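Local atomic coordinates of MgGH51 (Meripilus giganteus, PDB entry 6ZPV), a protein that probably hydrolyses terminal alpha-L-arabinofuranosyl residues from arabinose-containing polysaccharides, as a fungal alpha-L-arabinofuranosidase of glycoside hydrolase family GH51. Residues Q376-A381 with G422-E427; T383-P388 with Q395-H400. All coordinates share one frame; numbering follows the deposited sequence.

Interaction 1: Q376-A381 with G422-E427; sequences QIRFIA and GTTYFE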
loop_
_atom_site.group_PDB
_atom_site.type_symbol
_atom_site.label_atom_id
_atom_site.label_comp_id
_atom_site.label_asym_id
_atom_site.label_seq_id
_atom_site.Cartn_x
_atom_site.Cartn_y
_atom_site.Cartn_z
ATOM N N GLN A 376 13.390 5.803 -22.809
ATOM C CA GLN A 376 14.030 6.212 -21.533
ATOM C C GLN A 376 13.573 5.380 -20.338
ATOM O O GLN A 376 14.183 5.506 -19.275
ATOM C CB GLN A 376 13.768 7.690 -21.257
ATOM C CG GLN A 376 12.372 8.036 -20.779
ATOM C CD GLN A 376 11.304 8.143 -21.885
ATOM O OE1 GLN A 376 11.429 7.729 -23.060
ATOM N NE2 GLN A 376 10.171 8.722 -21.504
ATOM N N ILE A 377 12.549 4.538 -20.445
ATOM C CA ILE A 377 12.034 3.723 -19.324
ATOM C C ILE A 377 12.783 2.402 -19.206
ATOM O O ILE A 377 13.143 1.826 -20.220
ATOM C CB ILE A 377 10.529 3.504 -19.443
ATOM C CG1 ILE A 377 9.818 4.849 -19.260
ATOM C CG2 ILE A 377 10.026 2.466 -18.448
ATOM C CD1 ILE A 377 8.300 4.730 -19.379
ATOM N N ARG A 378 13.073 1.975 -17.987
ATOM C CA ARG A 378 13.673 0.668 -17.760
ATOM C C ARG A 378 12.576 -0.347 -17.445
ATOM O O ARG A 378 11.821 -0.182 -16.486
ATOM C CB ARG A 378 14.702 0.719 -16.628
ATOM C CG ARG A 378 15.611 -0.488 -16.528
ATOM C CD ARG A 378 16.543 -0.441 -15.321
ATOM N NE ARG A 378 17.638 -1.401 -15.402
ATOM C CZ ARG A 378 18.903 -1.121 -15.649
ATOM N NH1 ARG A 378 19.288 0.109 -15.989
ATOM N NH2 ARG A 378 19.797 -2.138 -15.651
ATOM N N PHE A 379 12.478 -1.394 -18.246
ATOM C CA PHE A 379 11.439 -2.416 -18.114
ATOM C C PHE A 379 11.933 -3.598 -17.306
ATOM O O PHE A 379 13.018 -4.155 -17.563
ATOM C CB PHE A 379 10.898 -2.842 -19.487
ATOM C CG PHE A 379 10.121 -1.716 -20.149
ATOM C CD1 PHE A 379 8.783 -1.514 -19.812
ATOM C CD2 PHE A 379 10.728 -0.811 -20.990
ATOM C CE1 PHE A 379 8.065 -0.444 -20.330
ATOM C CE2 PHE A 379 10.022 0.276 -21.478
ATOM C CZ PHE A 379 8.704 0.469 -21.147
ATOM N N ILE A 380 11.116 -4.047 -16.354
ATOM C CA ILE A 380 11.490 -5.111 -15.392
ATOM C C ILE A 380 10.706 -6.383 -15.717
ATOM O O ILE A 380 9.456 -6.356 -15.764
ATOM C CB ILE A 380 11.199 -4.646 -13.956
ATOM C CG1 ILE A 380 11.834 -3.309 -13.607
ATOM C CG2 ILE A 380 11.584 -5.723 -13.000
ATOM C CD1 ILE A 380 11.270 -2.629 -12.416
ATOM N N ALA A 381 11.427 -7.494 -15.891
ATOM C CA ALA A 381 10.860 -8.813 -16.159
ATOM C C ALA A 381 10.492 -9.510 -14.836
ATOM O O ALA A 381 11.170 -9.310 -13.809
ATOM C CB ALA A 381 11.837 -9.618 -16.971
ATOM N N GLY A 422 25.543 -6.081 -16.213
ATOM C CA GLY A 422 24.640 -5.012 -16.637
ATOM C C GLY A 422 23.208 -5.180 -16.170
ATOM O O GLY A 422 22.417 -4.256 -16.403
ATOM N N THR A 423 22.894 -6.320 -15.624
ATOM C CA THR A 423 21.549 -6.575 -15.135
ATOM C C THR A 423 21.416 -6.031 -13.716
ATOM O O THR A 423 22.323 -6.204 -12.920
ATOM C CB THR A 423 21.239 -8.080 -15.103
ATOM O OG1 THR A 423 21.733 -8.713 -16.260
ATOM C CG2 THR A 423 19.759 -8.309 -14.930
ATOM N N THR A 424 20.307 -5.395 -13.403
ATOM C CA THR A 424 20.018 -5.020 -12.037
ATOM C C THR A 424 18.797 -5.797 -11.537
ATOM O O THR A 424 17.963 -6.253 -12.306
ATOM C CB THR A 424 19.858 -3.507 -11.900
ATOM O OG1 THR A 424 18.762 -3.072 -12.693
ATOM C CG2 THR A 424 21.095 -2.738 -12.229
ATOM N N TYR A 425 18.700 -5.895 -10.222
ATOM C CA TYR A 425 17.735 -6.757 -9.539
ATOM C C TYR A 425 16.908 -5.958 -8.559
ATOM O O TYR A 425 17.465 -5.142 -7.777
ATOM C CB TYR A 425 18.443 -7.944 -8.897
ATOM C CG TYR A 425 19.109 -8.841 -9.913
ATOM C CD1 TYR A 425 18.399 -9.835 -10.564
ATOM C CD2 TYR A 425 20.403 -8.626 -10.365
ATOM C CE1 TYR A 425 18.964 -10.607 -11.560
ATOM C CE2 TYR A 425 21.001 -9.380 -11.382
ATOM C CZ TYR A 425 20.260 -10.387 -11.981
ATOM O OH TYR A 425 20.785 -11.179 -12.962
ATOM N N PHE A 426 15.624 -6.200 -8.590
ATOM C CA PHE A 426 14.637 -5.568 -7.690
ATOM C C PHE A 426 14.107 -6.681 -6.791
ATOM O O PHE A 426 13.522 -7.655 -7.283
ATOM C CB PHE A 426 13.497 -5.055 -8.567
ATOM C CG PHE A 426 12.278 -4.494 -7.884
ATOM C CD1 PHE A 426 12.350 -3.938 -6.639
ATOM C CD2 PHE A 426 11.047 -4.482 -8.545
ATOM C CE1 PHE A 426 11.234 -3.358 -6.042
ATOM C CE2 PHE A 426 9.925 -3.894 -7.970
ATOM C CZ PHE A 426 10.041 -3.315 -6.716
ATOM N N GLU A 427 14.326 -6.597 -5.469
ATOM C CA GLU A 427 13.736 -7.549 -4.531
ATOM C C GLU A 427 12.340 -7.014 -4.194
ATOM O O GLU A 427 12.148 -6.362 -3.145
ATOM C CB GLU A 427 14.621 -7.718 -3.304
ATOM C CG GLU A 427 14.298 -8.988 -2.541
ATOM C CD GLU A 427 14.970 -10.249 -3.035
ATOM O OE1 GLU A 427 15.818 -10.202 -3.933
ATOM O OE2 GLU A 427 14.632 -11.360 -2.467
#
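Ile380 and Phe426 meet inside a (beta/alpha)8 barrel, on parallel strands 378-381 and 424-432 that flank strand 396-403. Both side chains point to the barrel interior, where a branched aliphatic and a large aromatic fill space without needing polar partners. In this buried, apolar part the Ile380 methyl CD1 lies 4.3 Å from Phe426 CD2. Phe426 has CG anti to its own N (chi1 173°), which carries its ring in toward Phe224 on another strand of the barrel.

Toward the strand starts the contact turns polar and opens partly to solvent. Here the extended Arg378 chain carries its guanidinium past Thr424; NH2 comes within 3.3 Å of Thr424 OG1, but at a poor angle for bonding. Both side chains turn instead to Ser396 on the middle strand, Arg378 NE and Thr424 OG1 each hydrogen-bonding its OG, while Arg378 NH2 also binds Gln395 O. A methionine in place of Arg378 would probably leave Ser396 OG and Gln395 O without these donors. Gly422 suits the exposed end: with phi at 95°, a CB would jam against the preceding carbonyl. Its own O lies at the guanidinium edge, near its plane, 3.5 Å from Arg378 NH2.

Interaction 2: T383-P388 with Q395-H400; sequences TNAWNP and QSYDVH. With NAG (2-acetamido-2-deoxy-beta-D-glucopyranose), chain B; NAG (2-acetamido-2-deoxy-beta-D-glucopyranose), chain C; BMA (beta-D-mannopyranose), chain D.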
loop_
_atom_site.group_PDB
_atom_site.type_symbol
_atom_site.label_atom_id
_atom_site.label_comp_id
_atom_site.label_asym_id
_atom_site.label_seq_id
_atom_site.Cartn_x
_atom_site.Cartn_y
_atom_site.Cartn_z
ATOM N N THR A 383 9.570 -13.168 -14.753
ATOM C CA THR A 383 9.920 -14.568 -14.703
ATOM C C THR A 383 11.163 -14.764 -13.791
ATOM O O THR A 383 11.842 -13.787 -13.440
ATOM C CB THR A 383 10.164 -15.105 -16.120
ATOM O OG1 THR A 383 10.798 -14.099 -16.927
ATOM C CG2 THR A 383 8.866 -15.552 -16.762
ATOM N N ASN A 384 11.451 -16.029 -13.495
ATOM C CA ASN A 384 12.701 -16.326 -12.771
ATOM C C ASN A 384 13.870 -15.885 -13.650
ATOM O O ASN A 384 13.827 -16.026 -14.925
ATOM C CB ASN A 384 12.804 -17.829 -12.489
ATOM C CG ASN A 384 11.724 -18.312 -11.561
ATOM O OD1 ASN A 384 11.295 -17.596 -10.657
ATOM N ND2 ASN A 384 11.310 -19.558 -11.756
ATOM N N ALA A 385 14.909 -15.391 -13.043
ATOM C CA ALA A 385 15.983 -14.784 -13.830
ATOM C C ALA A 385 16.558 -15.784 -14.811
ATOM O O ALA A 385 16.994 -16.862 -14.415
ATOM C CB ALA A 385 17.025 -14.244 -12.884
ATOM N N TRP A 386 16.547 -15.408 -16.081
ATOM C CA TRP A 386 17.264 -16.082 -17.182
ATOM C C TRP A 386 16.665 -17.406 -17.629
ATOM O O TRP A 386 17.231 -18.024 -18.546
ATOM C CB TRP A 386 18.768 -16.262 -16.844
ATOM C CG TRP A 386 19.347 -14.963 -16.398
ATOM C CD1 TRP A 386 19.809 -14.680 -15.156
ATOM C CD2 TRP A 386 19.458 -13.759 -17.135
ATOM N NE1 TRP A 386 20.159 -13.351 -15.034
ATOM C CE2 TRP A 386 19.981 -12.782 -16.258
ATOM C CE3 TRP A 386 19.162 -13.393 -18.442
ATOM C CZ2 TRP A 386 20.188 -11.476 -16.661
ATOM C CZ3 TRP A 386 19.381 -12.098 -18.850
ATOM C CH2 TRP A 386 19.886 -11.151 -17.957
ATOM N N ASN A 387 15.558 -17.824 -17.065
ATOM C CA ASN A 387 14.914 -19.103 -17.436
ATOM C C ASN A 387 13.414 -18.905 -17.342
ATOM O O ASN A 387 12.852 -18.920 -16.247
ATOM C CB ASN A 387 15.361 -20.252 -16.562
ATOM C CG ASN A 387 16.787 -20.669 -16.775
ATOM O OD1 ASN A 387 17.068 -21.296 -17.812
ATOM N ND2 ASN A 387 17.687 -20.293 -15.873
ATOM N N PRO A 388 12.705 -18.619 -18.466
ATOM C CA PRO A 388 13.186 -18.768 -19.826
ATOM C C PRO A 388 13.997 -17.576 -20.269
ATOM O O PRO A 388 13.943 -16.488 -19.708
ATOM C CB PRO A 388 11.863 -18.797 -20.617
ATOM C CG PRO A 388 10.911 -17.958 -19.797
ATOM C CD PRO A 388 11.279 -18.272 -18.359
ATOM N N GLN A 395 16.778 -5.613 -18.797
ATOM C CA GLN A 395 17.750 -4.860 -17.997
ATOM C C GLN A 395 17.594 -5.119 -16.510
ATOM O O GLN A 395 18.571 -4.863 -15.772
ATOM C CB GLN A 395 17.603 -3.385 -18.293
ATOM C CG GLN A 395 17.918 -3.038 -19.732
ATOM C CD GLN A 395 18.048 -1.560 -19.825
ATOM O OE1 GLN A 395 17.043 -0.831 -19.962
ATOM N NE2 GLN A 395 19.297 -1.127 -19.712
ATOM N N SER A 396 16.443 -5.566 -16.068
ATOM C CA SER A 396 16.168 -5.840 -14.648
ATOM C C SER A 396 15.216 -7.019 -14.514
ATOM O O SER A 396 14.336 -7.241 -15.396
ATOM C CB SER A 396 15.582 -4.645 -13.989
ATOM O OG SER A 396 16.411 -3.506 -13.960
ATOM N N TYR A 397 15.321 -7.693 -13.385
ATOM C CA TYR A 397 14.384 -8.729 -12.934
ATOM C C TYR A 397 13.876 -8.384 -11.530
ATOM O O TYR A 397 14.643 -7.848 -10.710
ATOM C CB TYR A 397 15.052 -10.103 -12.841
ATOM C CG TYR A 397 15.109 -10.859 -14.152
ATOM C CD1 TYR A 397 13.988 -11.557 -14.591
ATOM C CD2 TYR A 397 16.226 -10.929 -14.963
ATOM C CE1 TYR A 397 13.975 -12.293 -15.750
ATOM C CE2 TYR A 397 16.221 -11.653 -16.141
ATOM C CZ TYR A 397 15.094 -12.353 -16.547
ATOM O OH TYR A 397 15.127 -13.125 -17.666
ATOM N N ASP A 398 12.613 -8.741 -11.257
ATOM C CA ASP A 398 11.964 -8.664 -9.960
ATOM C C ASP A 398 12.003 -10.051 -9.320
ATOM O O ASP A 398 11.459 -11.018 -9.899
ATOM C CB ASP A 398 10.527 -8.159 -10.074
ATOM C CG ASP A 398 9.814 -7.969 -8.740
ATOM O OD1 ASP A 398 10.503 -8.188 -7.698
ATOM O OD2 ASP A 398 8.595 -7.656 -8.736
ATOM N N VAL A 399 12.653 -10.155 -8.164
ATOM C CA VAL A 399 12.797 -11.406 -7.375
ATOM C C VAL A 399 11.945 -11.297 -6.129
ATOM O O VAL A 399 12.045 -10.303 -5.374
ATOM C CB VAL A 399 14.292 -11.609 -7.034
ATOM C CG1 VAL A 399 14.511 -12.876 -6.252
ATOM C CG2 VAL A 399 15.172 -11.556 -8.253
ATOM N N HIS A 400 11.120 -12.316 -5.856
ATOM C CA HIS A 400 10.270 -12.376 -4.657
ATOM C C HIS A 400 10.692 -13.553 -3.793
ATOM O O HIS A 400 10.912 -14.630 -4.331
ATOM C CB HIS A 400 8.784 -12.578 -5.034
ATOM C CG HIS A 400 8.222 -11.492 -5.894
ATOM N ND1 HIS A 400 6.960 -11.602 -6.456
ATOM C CD2 HIS A 400 8.720 -10.299 -6.286
ATOM C CE1 HIS A 400 6.741 -10.506 -7.161
ATOM N NE2 HIS A 400 7.776 -9.687 -7.089
HETATM C C1 NAG B . 24.455 -12.493 -16.612
HETATM C C2 NAG B . 23.836 -12.952 -17.956
HETATM C C3 NAG B . 22.947 -14.176 -17.869
HETATM C C4 NAG B . 23.455 -15.297 -17.036
HETATM C C5 NAG B . 23.975 -14.687 -15.737
HETATM C C6 NAG B . 24.689 -15.742 -14.869
HETATM C C7 NAG B . 23.794 -11.003 -19.430
HETATM C C8 NAG B . 23.041 -9.741 -19.870
HETATM N N2 NAG B . 23.184 -11.843 -18.629
HETATM O O3 NAG B . 22.559 -14.635 -19.186
HETATM O O4 NAG B . 22.482 -16.266 -16.639
HETATM O O5 NAG B . 24.950 -13.695 -15.943
HETATM O O6 NAG B . 25.702 -16.409 -15.627
HETATM O O7 NAG B . 24.912 -11.258 -19.885
HETATM C C1 NAG C . 22.410 -17.456 -17.382
HETATM C C2 NAG C . 21.708 -18.517 -16.547
HETATM C C3 NAG C . 21.562 -19.778 -17.323
HETATM C C4 NAG C . 20.805 -19.402 -18.602
HETATM C C5 NAG C . 21.419 -18.194 -19.331
HETATM C C6 NAG C . 20.592 -17.700 -20.549
HETATM C C7 NAG C . 21.974 -18.475 -14.116
HETATM C C8 NAG C . 22.918 -18.810 -12.958
HETATM N N2 NAG C . 22.456 -18.738 -15.302
HETATM O O3 NAG C . 20.741 -20.679 -16.563
HETATM O O4 NAG C . 20.879 -20.462 -19.577
HETATM O O5 NAG C . 21.552 -17.089 -18.468
HETATM O O6 NAG C . 21.059 -16.509 -21.236
HETATM O O7 NAG C . 20.905 -17.939 -13.893
HETATM C C1 BMA D . 19.840 -21.406 -19.624
HETATM C C2 BMA D . 19.806 -21.944 -21.074
HETATM C C3 BMA D . 18.803 -23.082 -21.171
HETATM C C4 BMA D . 19.100 -24.183 -20.149
HETATM C C5 BMA D . 19.246 -23.583 -18.767
HETATM C C6 BMA D . 19.754 -24.647 -17.771
HETATM O O2 BMA D . 21.105 -22.392 -21.527
HETATM O O3 BMA D . 18.846 -23.660 -22.490
HETATM O O4 BMA D . 18.123 -25.209 -20.152
HETATM O O5 BMA D . 20.218 -22.531 -18.770
HETATM O O6 BMA D . 19.537 -24.106 -16.446
HETATM O O HOH W 1 13.286 -15.085 -17.494
HETATM O O HOH W 2 13.085 -12.825 -11.200
#
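Tyr397 OH is gripped twice: it accepts a hydrogen bond from Trp386 N (3.1 Å, 155° at the hydrogen) and donates to a water 2.7 Å away. That water also accepts from Thr383 OG1 and donates to Asn384 O and Pro388 O, so four groups fix it and tie the loop to the tyrosine. A phenol suits the place, offering a flat apolar ring and a hydroxyl that both gives and takes. Ala385 CA sits over the ring face in a CH-pi contact, 3.6 Å from the centroid; its small CB rests near Tyr397 CD2. Residues 384-387 form a type II beta turn in the loop that joins barrel strands 378-381 and 396-403 without an intervening helix, and Trp386 takes the positive-phi position of that turn. With CG anti to its carbonyl carbon (chi1 -51°), its indole swings back to receive the Tyr397 edge on one face, a T-shaped pair with planes at 70°. The opposite indole face is covered by the chain B NAG, whose C3 stands 3.6 Å above the plane, while Trp386 NE1 bonds Tyr425 OH. Beyond it, Asn387 ND2 reaches O3 of the chain C NAG at 3.2 Å in a nearly straight bond.

The centres lie 9 Å apart; segments 376-381, 395-400 and 422-427 contribute strands to the same parallel barrel sheet, while 383-388 belongs to a connecting loop. Along the chain interaction 2 is nested within the loop closed by interaction 1. Strand 396-403 joins them from between the other two: Ser396 and Asp398 face inward with interaction 1, Tyr397 outward to the loop of interaction 2. Direct bridges include Phe426 O to Val399 N at 2.8 Å, a probable hydrogen bond, and Thr423 OG1 packing against Trp386 CZ2. Together they connect the barrel interior to an outer surface where Thr423, Trp386 and Asn387 line the site of one glycan, probably N-linked at Asn421 and not a substrate.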